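Local coordinates for soluble inorganic pyrophosphatase (PDB 5WRT), which probably hydrolyses inorganic pyrophosphate to phosphate with the help of bound magnesium ions, as a type I enzyme of the PPase family, at residues Leu45-Val50 with Val220-His225; Ser168-Asn171 with Asp175-Arg178; Leu27-Asp32 with Met61-Arg66; Trp193-Leu196 with Val202-Phe205. One frame throughout, in Å; residues are numbered along the deposited sequence.

Four contacts show how the β-barrel of a soluble pyrophosphatase is dressed with helices and loops. Interactions 1 and 3 touch, with centres about 15 Å apart: Val50 packs against Pro29 and Met63, and their segments alternate along the chain. Interactions 2 and 4 follow one another and are both nested inside the long loop closed by interaction 1; their centres are about 26 Å apart, the first at the start of helix 173-179, the second where helix 183-193 ends. Strands 47-53 and 204-212, which carry parts of interactions 1 and 4, belong to one six-stranded mixed sheet. Interactions 3 and 4 approach the magnesium site, whereas interaction 2 lies away from it.

Interaction 1: residues Leu45-Val50 with Val220-His225; sequences LLFNMV and VVYRAH
Phe47, on strand 47-53, and Leu45, in the loop leading to it, face helix 214-232, where Val221 and Tyr222 receive them. The contact is small and mainly apolar, and side-chain torsions aim the groups that meet. In Phe47 the ring carbon CG lies anti to the carbonyl carbon and beside the backbone N (chi1 -55°), which sends the ring out from the strand with its CD2-CE2 side leading. That side meets the CG1 methyl of Val221, Phe47 CE2 and Val221 CG1 being 3.6 Å apart. The methyl comes in obliquely to the ring, and both CD2 and CE2 touch it. Tyr222 adds a looser contact from another direction: its CE1 stands 4.3 Å from Phe47 CE2, near the plane of the phenylalanine ring and at its edge.

Leu45 follows a different course. Its CG lies opposite the backbone N (chi1 -180°), and the extended branch brings methyl CD2 to the phenol end of Tyr222 from the opposite direction. Leu45 CD2 and Tyr222 OH are only 3.1 Å apart, a tight carbon-oxygen approach, while Leu45 CD2 to Tyr222 CZ is a more relaxed 4.1 Å. The outer part of the tyrosine thus serves both partners, CE1 for Phe47 and OH for Leu45.

Around this contact, Phe47 pairs through its backbone with Val139 of strand 136-149 and packs on Val141; its ring also meets that of Phe36. Val221 also rests on Leu121 of strand 115-125, joining helix 214-232 to the mixed sheet.

Interaction 2: residues Ser168-Asn171 with Asp175-Arg178; sequences SQLN and DVER
Asn171 and Asp175 meet through the one direct hydrogen bond between the loop 168-171 and the first turn of helix 173-179. The backbone N of Asn171 gives its hydrogen to Asp175 OD2 over 3.0 Å, bending moderately at the hydrogen (153°), and the oxygen accepts with its anti lone pair, the one turned away from OD1. The same OD2 also takes a weak bond from the N of Ser172. The carboxylate thus turns back to backbone N atoms just before the helix, joining it to the loop after strand 152-161, away from the metal sites.

A salt bridge inside the helical segment engages the other carboxylate oxygen. Arg178 NH2 lies 3.0 Å from Asp175 OD1; it comes from well above the carboxylate plane, 47° out of it, yet the oxygen sits in the plane of the guanidinium, at its edge. From that edge NH2 also donates to a water, which in turn donates to the carbonyl oxygen of Gln169 at 2.9 Å.

Apolar contact is carried by Leu170. With CG anti to its carbonyl carbon (chi1 -59°), methyl CD2 packs against the backbone of the first helical turn, 3.7 Å from Asp175 O, 3.8 Å from Asp175 CB and a looser 4.3 Å from Val176 CG2.

Lys140 of strand 136-149 binds both Leu170 O and Asn171 OD1, which probably offsets the closeness of these two acceptors. With donors at each of its oxygens, the Asp175 carboxylate is probably restrained in rotation, and its charged form would probably be favoured.

Interaction 3: residues Leu27-Asp32 with Met61-Arg66; sequences LSPWHD and MEMQLR
Trp30 turns its CG away from its own backbone N (chi1 -172°), laying the indole out toward Leu65, while Met63, with CG anti to its carbonyl carbon and an extended chi2 (-174°), carries SD to the loop; the bend at chi3 turns only the terminal methyl. Leu65 sets both methyls on one face of the indole. Its CD1 makes a CH-pi contact with the six-membered ring, 4.1 Å from the centroid and 17° off the ring normal. CD2 is nearer the rim, with Leu65 CD2 and Trp30 CE3 3.6 Å apart. Met63 SD lies 3.7 Å from Pro29 CG, the two side chains sliding past each other in opposite senses.

Ser28 braces the loop, its OG accepting from the backbone N of both Trp30 and His31, an ST turn and an ST motif. A water joins Leu65 O to His31 NE2, a mediated link between the segments.

The indole NH is bound to Thr99 O, and the ring meets Tyr228 of helix 214-232 edge-to-face. Met63 N donates to OE2 of Glu52, which binds magnesium in a structure of this protein, though not in this chain. Trp30 and Leu65 both rest on Pro120 of strand 115-125, while Met63 packs on Ile72 of strand 72-74.

Interaction 4: residues Trp193-Leu196 with Val202-Phe205; sequences WYKL and VNQF
A type I β turn from Trp193 to Leu196, closed by Leu196 N donating to Trp193 O over 3.0 Å, folds the chain from helix 183-193 into helix 196-199, and the segment 202-205 returns past it, with Trp193 CA and Val202 CA 5.6 Å apart.

Val202 supplies the apolar half. Its CG2 methyl touches two side chains of the turn, lying 3.7 Å from Leu196 CD1 and 3.8 Å from Trp193 CZ3. Each lies side by side with the valine and points the same way, and the methyl meets the indole obliquely. The indole NE1 binds the carbonyl oxygen of Gly182 in the second subunit, against which Trp193, Tyr194 and Leu196 all lie; Trp91 of that subunit meets the indole edge-to-face.

Asn203 supplies the polar half. With CG between its own N and carbonyl carbon (chi1 78°), Tyr194 brings CE1 to within 3.6 Å of Asn203 ND2, the amide and ring planes 47° apart, but the amide hydrogen bond goes to Phe191 O. Over the centre of one tyrosine face lies Lys195 CG, 3.5 Å above the ring plane. Trp190 stacks with the tyrosine, and Phe191 and Tyr85 meet it edge-to-face. The tyrosine side chain is about 5 Å from that of Asp154, a magnesium ligand, which places this aromatic cluster close to the metal site.

Chemically, then, the contact pairs a methyl-lined side with one whose polar groups look beyond the two segments: the Asn203 amide to Phe191 O and the Lys195 ammonium to a salt bridge with Asp149.

Interaction 1: residues Leu45-Val50 with Val220-His225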
loop_
_atom_site.group_PDB
_atom_site.type_symbol
_atom_site.label_atom_id
_atom_site.label_comp_id
_atom_site.label_asym_id
_atom_site.label_seq_id
_atom_site.Cartn_x
_atom_site.Cartn_y
_atom_site.Cartn_z
ATOM N N LEU A 45 -2.567 -12.830 -27.678
ATOM C CA LEU A 45 -2.470 -11.415 -27.994
ATOM C C LEU A 45 -1.487 -10.729 -27.054
ATOM O O LEU A 45 -1.604 -10.829 -25.829
ATOM C CB LEU A 45 -3.848 -10.769 -27.888
ATOM C CG LEU A 45 -3.953 -9.279 -28.192
ATOM C CD1 LEU A 45 -3.559 -8.974 -29.630
ATOM C CD2 LEU A 45 -5.363 -8.824 -27.905
ATOM N N LEU A 46 -0.510 -10.038 -27.634
ATOM C CA LEU A 46 0.529 -9.354 -26.882
ATOM C C LEU A 46 0.432 -7.851 -27.093
ATOM O O LEU A 46 0.202 -7.384 -28.214
ATOM C CB LEU A 46 1.920 -9.844 -27.295
ATOM C CG LEU A 46 2.254 -11.291 -26.933
ATOM C CD1 LEU A 46 3.697 -11.615 -27.290
ATOM C CD2 LEU A 46 1.996 -11.539 -25.455
ATOM N N PHE A 47 0.604 -7.102 -26.010
ATOM C CA PHE A 47 0.710 -5.653 -26.055
ATOM C C PHE A 47 2.091 -5.280 -25.545
ATOM O O PHE A 47 2.613 -5.924 -24.630
ATOM C CB PHE A 47 -0.345 -4.955 -25.184
ATOM C CG PHE A 47 -1.765 -5.342 -25.492
ATOM C CD1 PHE A 47 -2.281 -6.550 -25.054
ATOM C CD2 PHE A 47 -2.592 -4.480 -26.196
ATOM C CE1 PHE A 47 -3.590 -6.898 -25.323
ATOM C CE2 PHE A 47 -3.901 -4.824 -26.468
ATOM C CZ PHE A 47 -4.401 -6.034 -26.031
ATOM N N ASN A 48 2.683 -4.243 -26.120
ATOM C CA ASN A 48 3.947 -3.751 -25.598
ATOM C C ASN A 48 3.694 -2.825 -24.418
ATOM O O ASN A 48 2.746 -2.035 -24.418
ATOM C CB ASN A 48 4.755 -3.036 -26.681
ATOM C CG ASN A 48 5.799 -3.937 -27.315
ATOM O OD1 ASN A 48 6.346 -4.828 -26.662
ATOM N ND2 ASN A 48 6.094 -3.699 -28.585
ATOM N N MET A 49 4.538 -2.946 -23.401
ATOM C CA MET A 49 4.465 -2.115 -22.211
ATOM C C MET A 49 5.769 -1.350 -22.065
ATOM O O MET A 49 6.849 -1.950 -22.093
ATOM C CB MET A 49 4.205 -2.962 -20.962
ATOM C CG MET A 49 4.603 -2.281 -19.659
ATOM S SD MET A 49 4.409 -3.364 -18.227
ATOM C CE MET A 49 4.636 -2.199 -16.883
ATOM N N VAL A 50 5.668 -0.034 -21.923
ATOM C CA VAL A 50 6.821 0.802 -21.617
ATOM C C VAL A 50 6.903 0.904 -20.100
ATOM O O VAL A 50 6.027 1.491 -19.459
ATOM C CB VAL A 50 6.711 2.186 -22.270
ATOM C CG1 VAL A 50 7.850 3.085 -21.806
ATOM C CG2 VAL A 50 6.710 2.059 -23.787
ATOM N N VAL A 220 -10.549 -2.023 -23.188
ATOM C CA VAL A 220 -10.057 -0.767 -22.631
ATOM C C VAL A 220 -8.831 -0.293 -23.401
ATOM O O VAL A 220 -8.717 0.890 -23.749
ATOM C CB VAL A 220 -9.758 -0.929 -21.128
ATOM C CG1 VAL A 220 -8.890 0.217 -20.626
ATOM C CG2 VAL A 220 -11.054 -1.012 -20.330
ATOM N N VAL A 221 -7.906 -1.209 -23.700
ATOM C CA VAL A 221 -6.703 -0.839 -24.439
ATOM C C VAL A 221 -7.047 -0.436 -25.870
ATOM O O VAL A 221 -6.516 0.552 -26.392
ATOM C CB VAL A 221 -5.677 -1.986 -24.405
ATOM C CG1 VAL A 221 -4.367 -1.544 -25.043
ATOM C CG2 VAL A 221 -5.445 -2.448 -22.975
ATOM N N TYR A 222 -7.934 -1.193 -26.527
ATOM C CA TYR A 222 -8.337 -0.854 -27.891
ATOM C C TYR A 222 -8.901 0.559 -27.964
ATOM O O TYR A 222 -8.508 1.354 -28.825
ATOM C CB TYR A 222 -9.377 -1.846 -28.413
ATOM C CG TYR A 222 -8.921 -3.279 -28.548
ATOM C CD1 TYR A 222 -7.638 -3.593 -28.979
ATOM C CD2 TYR A 222 -9.797 -4.324 -28.281
ATOM C CE1 TYR A 222 -7.235 -4.911 -29.114
ATOM C CE2 TYR A 222 -9.406 -5.636 -28.414
ATOM C CZ TYR A 222 -8.128 -5.926 -28.829
ATOM O OH TYR A 222 -7.754 -7.242 -28.957
ATOM N N ARG A 223 -9.842 0.882 -27.073
ATOM C CA ARG A 223 -10.482 2.193 -27.113
ATOM C C ARG A 223 -9.467 3.314 -26.924
ATOM O O ARG A 223 -9.509 4.322 -27.638
ATOM C CB ARG A 223 -11.578 2.276 -26.051
ATOM C CG ARG A 223 -12.420 3.538 -26.144
ATOM C CD ARG A 223 -13.606 3.488 -25.199
ATOM N NE ARG A 223 -13.196 3.233 -23.820
ATOM C CZ ARG A 223 -13.577 2.174 -23.112
ATOM N NH1 ARG A 223 -14.380 1.267 -23.654
ATOM N NH2 ARG A 223 -13.156 2.022 -21.864
ATOM N N ALA A 224 -8.542 3.152 -25.974
ATOM C CA ALA A 224 -7.492 4.149 -25.793
ATOM C C ALA A 224 -6.569 4.209 -27.000
ATOM O O ALA A 224 -6.054 5.282 -27.335
ATOM C CB ALA A 224 -6.694 3.853 -24.523
ATOM N N HIS A 225 -6.349 3.070 -27.661
ATOM C CA HIS A 225 -5.557 3.058 -28.885
ATOM C C HIS A 225 -6.236 3.871 -29.980
ATOM O O HIS A 225 -5.573 4.602 -30.725
ATOM C CB HIS A 225 -5.323 1.617 -29.337
ATOM C CG HIS A 225 -4.396 1.485 -30.506
ATOM N ND1 HIS A 225 -3.161 2.093 -30.549
ATOM C CD2 HIS A 225 -4.516 0.794 -31.664
ATOM C CE1 HIS A 225 -2.564 1.794 -31.689
ATOM N NE2 HIS A 225 -3.364 1.006 -32.384
#

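Interaction 2: residues Ser168-Asn171 with Asp175-Arg178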
loop_
_atom_site.group_PDB
_atom_site.type_symbol
_atom_site.label_atom_id
_atom_site.label_comp_id
_atom_site.label_asym_id
_atom_site.label_seq_id
_atom_site.Cartn_x
_atom_site.Cartn_y
_atom_site.Cartn_z
ATOM N N SER A 168 1.970 -18.652 -19.547
ATOM C CA SER A 168 1.006 -19.536 -20.194
ATOM C C SER A 168 -0.099 -19.989 -19.248
ATOM O O SER A 168 -1.138 -20.468 -19.714
ATOM C CB SER A 168 1.715 -20.755 -20.782
ATOM O OG SER A 168 2.330 -21.523 -19.764
ATOM N N GLN A 169 0.105 -19.859 -17.939
ATOM C CA GLN A 169 -0.878 -20.289 -16.956
ATOM C C GLN A 169 -1.840 -19.185 -16.539
ATOM O O GLN A 169 -2.871 -19.480 -15.925
ATOM C CB GLN A 169 -0.167 -20.822 -15.710
ATOM C CG GLN A 169 0.426 -22.206 -15.868
ATOM C CD GLN A 169 1.001 -22.727 -14.570
ATOM O OE1 GLN A 169 2.172 -22.501 -14.263
ATOM N NE2 GLN A 169 0.176 -23.417 -13.790
ATOM N N LEU A 170 -1.527 -17.929 -16.842
ATOM C CA LEU A 170 -2.360 -16.792 -16.473
ATOM C C LEU A 170 -3.050 -16.247 -17.716
ATOM O O LEU A 170 -2.382 -15.796 -18.651
ATOM C CB LEU A 170 -1.530 -15.699 -15.798
ATOM C CG LEU A 170 -0.783 -16.091 -14.523
ATOM C CD1 LEU A 170 0.097 -14.946 -14.044
ATOM C CD2 LEU A 170 -1.758 -16.517 -13.436
ATOM N N ASN A 171 -4.383 -16.285 -17.725
ATOM C CA ASN A 171 -5.153 -15.714 -18.822
ATOM C C ASN A 171 -6.290 -14.802 -18.382
ATOM O O ASN A 171 -6.837 -14.091 -19.232
ATOM C CB ASN A 171 -5.729 -16.822 -19.719
ATOM C CG ASN A 171 -4.667 -17.785 -20.216
ATOM O OD1 ASN A 171 -3.790 -17.406 -20.991
ATOM N ND2 ASN A 171 -4.737 -19.033 -19.769
ATOM N N ASP A 175 -7.306 -16.696 -12.747
ATOM C CA ASP A 175 -6.021 -17.380 -12.625
ATOM C C ASP A 175 -5.092 -16.647 -11.666
ATOM O O ASP A 175 -4.339 -17.281 -10.917
ATOM C CB ASP A 175 -5.369 -17.530 -13.999
ATOM C CG ASP A 175 -6.201 -18.366 -14.950
ATOM O OD1 ASP A 175 -6.880 -19.303 -14.480
ATOM O OD2 ASP A 175 -6.173 -18.090 -16.168
ATOM N N VAL A 176 -5.124 -15.313 -11.677
ATOM C CA VAL A 176 -4.289 -14.542 -10.762
ATOM C C VAL A 176 -4.728 -14.773 -9.322
ATOM O O VAL A 176 -3.902 -15.026 -8.437
ATOM C CB VAL A 176 -4.325 -13.048 -11.132
ATOM C CG1 VAL A 176 -3.414 -12.250 -10.210
ATOM C CG2 VAL A 176 -3.932 -12.849 -12.586
ATOM N N GLU A 177 -6.035 -14.682 -9.066
ATOM C CA GLU A 177 -6.555 -14.973 -7.733
ATOM C C GLU A 177 -6.185 -16.382 -7.280
ATOM O O GLU A 177 -5.997 -16.618 -6.080
ATOM C CB GLU A 177 -8.074 -14.791 -7.714
ATOM C CG GLU A 177 -8.560 -13.350 -7.905
ATOM C CD GLU A 177 -8.365 -12.456 -6.686
ATOM O OE1 GLU A 177 -9.155 -11.498 -6.534
ATOM O OE2 GLU A 177 -7.438 -12.698 -5.883
ATOM N N ARG A 178 -6.070 -17.324 -8.220
ATOM C CA ARG A 178 -5.795 -18.714 -7.870
ATOM C C ARG A 178 -4.309 -18.954 -7.628
ATOM O O ARG A 178 -3.930 -19.587 -6.636
ATOM C CB ARG A 178 -6.300 -19.647 -8.973
ATOM C CG ARG A 178 -6.250 -21.123 -8.606
ATOM C CD ARG A 178 -7.021 -21.984 -9.597
ATOM N NE ARG A 178 -6.795 -21.582 -10.983
ATOM C CZ ARG A 178 -5.772 -21.992 -11.727
ATOM N NH1 ARG A 178 -4.870 -22.824 -11.221
ATOM N NH2 ARG A 178 -5.650 -21.573 -12.980
HETATM O O HOH W 1 -4.020 -22.056 -15.422
#

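Interaction 3: residues Leu27-Asp32 with Met61-Arg66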
loop_
_atom_site.group_PDB
_atom_site.type_symbol
_atom_site.label_atom_id
_atom_site.label_comp_id
_atom_site.label_asym_id
_atom_site.label_seq_id
_atom_site.Cartn_x
_atom_site.Cartn_y
_atom_site.Cartn_z
ATOM N N LEU A 27 13.879 7.102 -30.910
ATOM C CA LEU A 27 12.442 7.007 -31.138
ATOM C C LEU A 27 11.687 7.205 -29.830
ATOM O O LEU A 27 12.202 6.925 -28.745
ATOM C CB LEU A 27 12.063 5.667 -31.786
ATOM C CG LEU A 27 11.819 4.423 -30.937
ATOM C CD1 LEU A 27 11.049 3.389 -31.746
ATOM C CD2 LEU A 27 13.133 3.843 -30.476
ATOM N N SER A 28 10.453 7.695 -29.958
ATOM C CA SER A 28 9.583 7.950 -28.815
ATOM C C SER A 28 8.928 6.655 -28.347
ATOM O O SER A 28 8.306 5.956 -29.152
ATOM C CB SER A 28 8.510 8.972 -29.184
ATOM O OG SER A 28 7.545 9.105 -28.154
ATOM N N PRO A 29 9.043 6.305 -27.062
ATOM C CA PRO A 29 8.311 5.134 -26.554
ATOM C C PRO A 29 6.804 5.268 -26.658
ATOM O O PRO A 29 6.112 4.244 -26.690
ATOM C CB PRO A 29 8.758 5.043 -25.088
ATOM C CG PRO A 29 9.343 6.382 -24.764
ATOM C CD PRO A 29 9.917 6.906 -26.041
ATOM N N TRP A 30 6.271 6.489 -26.705
ATOM C CA TRP A 30 4.832 6.685 -26.823
ATOM C C TRP A 30 4.367 6.694 -28.273
ATOM O O TRP A 30 3.320 6.120 -28.589
ATOM C CB TRP A 30 4.416 7.993 -26.142
ATOM C CG TRP A 30 2.924 8.170 -26.055
ATOM C CD1 TRP A 30 1.998 7.197 -25.809
ATOM C CD2 TRP A 30 2.188 9.392 -26.213
ATOM N NE1 TRP A 30 0.734 7.736 -25.803
ATOM C CE2 TRP A 30 0.824 9.082 -26.049
ATOM C CE3 TRP A 30 2.552 10.717 -26.477
ATOM C CZ2 TRP A 30 -0.179 10.048 -26.141
ATOM C CZ3 TRP A 30 1.555 11.675 -26.567
ATOM C CH2 TRP A 30 0.206 11.334 -26.399
ATOM N N HIS A 31 5.127 7.335 -29.161
ATOM C CA HIS A 31 4.700 7.522 -30.542
ATOM C C HIS A 31 5.184 6.420 -31.479
ATOM O O HIS A 31 4.418 5.976 -32.341
ATOM C CB HIS A 31 5.192 8.868 -31.078
ATOM C CG HIS A 31 4.622 10.054 -30.372
ATOM N ND1 HIS A 31 3.281 10.372 -30.410
ATOM C CD2 HIS A 31 5.215 11.011 -29.621
ATOM C CE1 HIS A 31 3.072 11.468 -29.705
ATOM N NE2 HIS A 31 4.229 11.876 -29.215
ATOM N N ASP A 32 6.433 5.971 -31.351
ATOM C CA ASP A 32 7.024 5.157 -32.403
ATOM C C ASP A 32 7.143 3.679 -32.059
ATOM O O ASP A 32 7.522 2.893 -32.929
ATOM C CB ASP A 32 8.414 5.693 -32.757
ATOM C CG ASP A 32 8.466 7.209 -32.831
ATOM O OD1 ASP A 32 7.613 7.829 -33.501
ATOM O OD2 ASP A 32 9.369 7.788 -32.178
ATOM N N MET A 61 8.555 8.160 -12.003
ATOM C CA MET A 61 9.096 8.262 -13.350
ATOM C C MET A 61 7.964 8.178 -14.363
ATOM O O MET A 61 7.071 7.336 -14.248
ATOM C CB MET A 61 10.114 7.149 -13.602
ATOM C CG MET A 61 11.168 7.022 -12.512
ATOM S SD MET A 61 12.235 8.468 -12.371
ATOM C CE MET A 61 13.027 8.466 -13.975
ATOM N N GLU A 62 8.015 9.043 -15.373
ATOM C CA GLU A 62 6.978 9.081 -16.395
ATOM C C GLU A 62 7.569 9.568 -17.707
ATOM O O GLU A 62 8.546 10.320 -17.723
ATOM C CB GLU A 62 5.817 10.011 -16.008
ATOM C CG GLU A 62 4.972 9.557 -14.834
ATOM C CD GLU A 62 3.947 10.598 -14.423
ATOM O OE1 GLU A 62 4.093 11.777 -14.816
ATOM O OE2 GLU A 62 2.993 10.231 -13.707
ATOM N N MET A 63 6.965 9.125 -18.805
ATOM C CA MET A 63 7.285 9.683 -20.111
ATOM C C MET A 63 6.927 11.164 -20.144
ATOM O O MET A 63 5.822 11.555 -19.755
ATOM C CB MET A 63 6.528 8.931 -21.205
ATOM C CG MET A 63 6.984 7.495 -21.405
ATOM S SD MET A 63 6.200 6.691 -22.818
ATOM C CE MET A 63 4.540 6.429 -22.198
ATOM N N GLN A 64 7.863 11.989 -20.612
ATOM C CA GLN A 64 7.655 13.435 -20.708
ATOM C C GLN A 64 7.124 13.733 -22.105
ATOM O O GLN A 64 7.882 13.898 -23.062
ATOM C CB GLN A 64 8.947 14.187 -20.412
ATOM C CG GLN A 64 9.535 13.895 -19.036
ATOM C CD GLN A 64 8.568 14.212 -17.909
ATOM O OE1 GLN A 64 8.011 15.307 -17.844
ATOM N NE2 GLN A 64 8.366 13.252 -17.014
ATOM N N LEU A 65 5.797 13.812 -22.218
ATOM C CA LEU A 65 5.154 13.889 -23.526
ATOM C C LEU A 65 5.425 15.205 -24.250
ATOM O O LEU A 65 5.286 15.257 -25.476
ATOM C CB LEU A 65 3.646 13.679 -23.369
ATOM C CG LEU A 65 3.228 12.389 -22.654
ATOM C CD1 LEU A 65 1.720 12.194 -22.712
ATOM C CD2 LEU A 65 3.950 11.178 -23.231
ATOM N N ARG A 66 5.812 16.261 -23.533
ATOM C CA ARG A 66 6.109 17.531 -24.189
ATOM C C ARG A 66 7.474 17.530 -24.864
ATOM O O ARG A 66 7.684 18.278 -25.825
ATOM C CB ARG A 66 6.033 18.684 -23.188
ATOM C CG ARG A 66 4.618 19.117 -22.844
ATOM C CD ARG A 66 4.615 20.158 -21.736
ATOM N NE ARG A 66 5.566 21.237 -21.994
ATOM C CZ ARG A 66 5.224 22.510 -22.172
ATOM N NH1 ARG A 66 3.948 22.868 -22.117
ATOM N NH2 ARG A 66 6.157 23.425 -22.400
HETATM O O HOH W 2 4.350 14.269 -27.792
#

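Interaction 4: residues Trp193-Leu196 with Val202-Phe205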
loop_
_atom_site.group_PDB
_atom_site.type_symbol
_atom_site.label_atom_id
_atom_site.label_comp_id
_atom_site.label_asym_id
_atom_site.label_seq_id
_atom_site.Cartn_x
_atom_site.Cartn_y
_atom_site.Cartn_z
ATOM N N TRP A 193 -5.328 3.854 -1.768
ATOM C CA TRP A 193 -4.849 4.551 -0.584
ATOM C C TRP A 193 -3.632 5.438 -0.817
ATOM O O TRP A 193 -3.313 6.249 0.058
ATOM C CB TRP A 193 -4.514 3.533 0.519
ATOM C CG TRP A 193 -5.715 2.855 1.110
ATOM C CD1 TRP A 193 -6.187 1.610 0.806
ATOM C CD2 TRP A 193 -6.590 3.382 2.114
ATOM N NE1 TRP A 193 -7.306 1.332 1.553
ATOM C CE2 TRP A 193 -7.575 2.404 2.366
ATOM C CE3 TRP A 193 -6.640 4.586 2.824
ATOM C CZ2 TRP A 193 -8.596 2.593 3.295
ATOM C CZ3 TRP A 193 -7.654 4.772 3.746
ATOM C CH2 TRP A 193 -8.618 3.780 3.973
ATOM N N TYR A 194 -2.947 5.318 -1.957
ATOM C CA TYR A 194 -1.609 5.901 -2.068
ATOM C C TYR A 194 -1.599 7.427 -2.097
ATOM O O TYR A 194 -0.533 8.023 -1.914
ATOM C CB TYR A 194 -0.885 5.354 -3.301
ATOM C CG TYR A 194 -1.308 5.959 -4.619
ATOM C CD1 TYR A 194 -2.608 5.822 -5.083
ATOM C CD2 TYR A 194 -0.401 6.658 -5.404
ATOM C CE1 TYR A 194 -2.996 6.368 -6.292
ATOM C CE2 TYR A 194 -0.778 7.208 -6.614
ATOM C CZ TYR A 194 -2.078 7.060 -7.053
ATOM O OH TYR A 194 -2.461 7.605 -8.258
ATOM N N LYS A 195 -2.738 8.077 -2.318
ATOM C CA LYS A 195 -2.781 9.532 -2.317
ATOM C C LYS A 195 -3.413 10.100 -1.050
ATOM O O LYS A 195 -3.692 11.302 -0.991
ATOM C CB LYS A 195 -3.528 10.038 -3.551
ATOM C CG LYS A 195 -2.809 9.807 -4.870
ATOM C CD LYS A 195 -3.684 10.250 -6.037
ATOM C CE LYS A 195 -2.833 10.603 -7.261
ATOM N NZ LYS A 195 -3.400 11.725 -8.085
ATOM N N LEU A 196 -3.657 9.263 -0.043
ATOM C CA LEU A 196 -4.119 9.780 1.243
ATOM C C LEU A 196 -3.087 10.674 1.917
ATOM O O LEU A 196 -3.468 11.747 2.415
ATOM C CB LEU A 196 -4.541 8.629 2.161
ATOM C CG LEU A 196 -5.281 9.096 3.420
ATOM C CD1 LEU A 196 -6.703 9.524 3.081
ATOM C CD2 LEU A 196 -5.284 8.019 4.496
ATOM N N VAL A 202 -9.226 9.329 -0.524
ATOM C CA VAL A 202 -9.291 7.896 -0.773
ATOM C C VAL A 202 -9.980 7.701 -2.115
ATOM O O VAL A 202 -11.112 8.160 -2.313
ATOM C CB VAL A 202 -10.042 7.161 0.348
ATOM C CG1 VAL A 202 -10.119 5.674 0.045
ATOM C CG2 VAL A 202 -9.368 7.406 1.687
ATOM N N ASN A 203 -9.301 7.030 -3.042
ATOM C CA ASN A 203 -9.867 6.860 -4.370
ATOM C C ASN A 203 -11.001 5.840 -4.345
ATOM O O ASN A 203 -11.125 5.024 -3.427
ATOM C CB ASN A 203 -8.790 6.420 -5.362
ATOM C CG ASN A 203 -7.708 7.466 -5.556
ATOM O OD1 ASN A 203 -7.995 8.621 -5.875
ATOM N ND2 ASN A 203 -6.456 7.063 -5.371
ATOM N N GLN A 204 -11.836 5.897 -5.374
ATOM C CA GLN A 204 -12.920 4.947 -5.566
ATOM C C GLN A 204 -12.632 4.080 -6.783
ATOM O O GLN A 204 -11.700 4.332 -7.552
ATOM C CB GLN A 204 -14.264 5.667 -5.730
ATOM C CG GLN A 204 -14.558 6.706 -4.663
ATOM C CD GLN A 204 -15.799 7.515 -4.980
ATOM O OE1 GLN A 204 -16.829 7.378 -4.320
ATOM N NE2 GLN A 204 -15.710 8.359 -6.003
ATOM N N PHE A 205 -13.447 3.045 -6.949
ATOM C CA PHE A 205 -13.348 2.153 -8.094
ATOM C C PHE A 205 -14.724 1.957 -8.704
ATOM O O PHE A 205 -15.698 1.714 -7.985
ATOM C CB PHE A 205 -12.747 0.800 -7.697
ATOM C CG PHE A 205 -11.296 0.870 -7.324
ATOM C CD1 PHE A 205 -10.916 1.074 -6.008
ATOM C CD2 PHE A 205 -10.311 0.738 -8.290
ATOM C CE1 PHE A 205 -9.578 1.144 -5.662
ATOM C CE2 PHE A 205 -8.972 0.809 -7.950
ATOM C CZ PHE A 205 -8.605 1.013 -6.633
#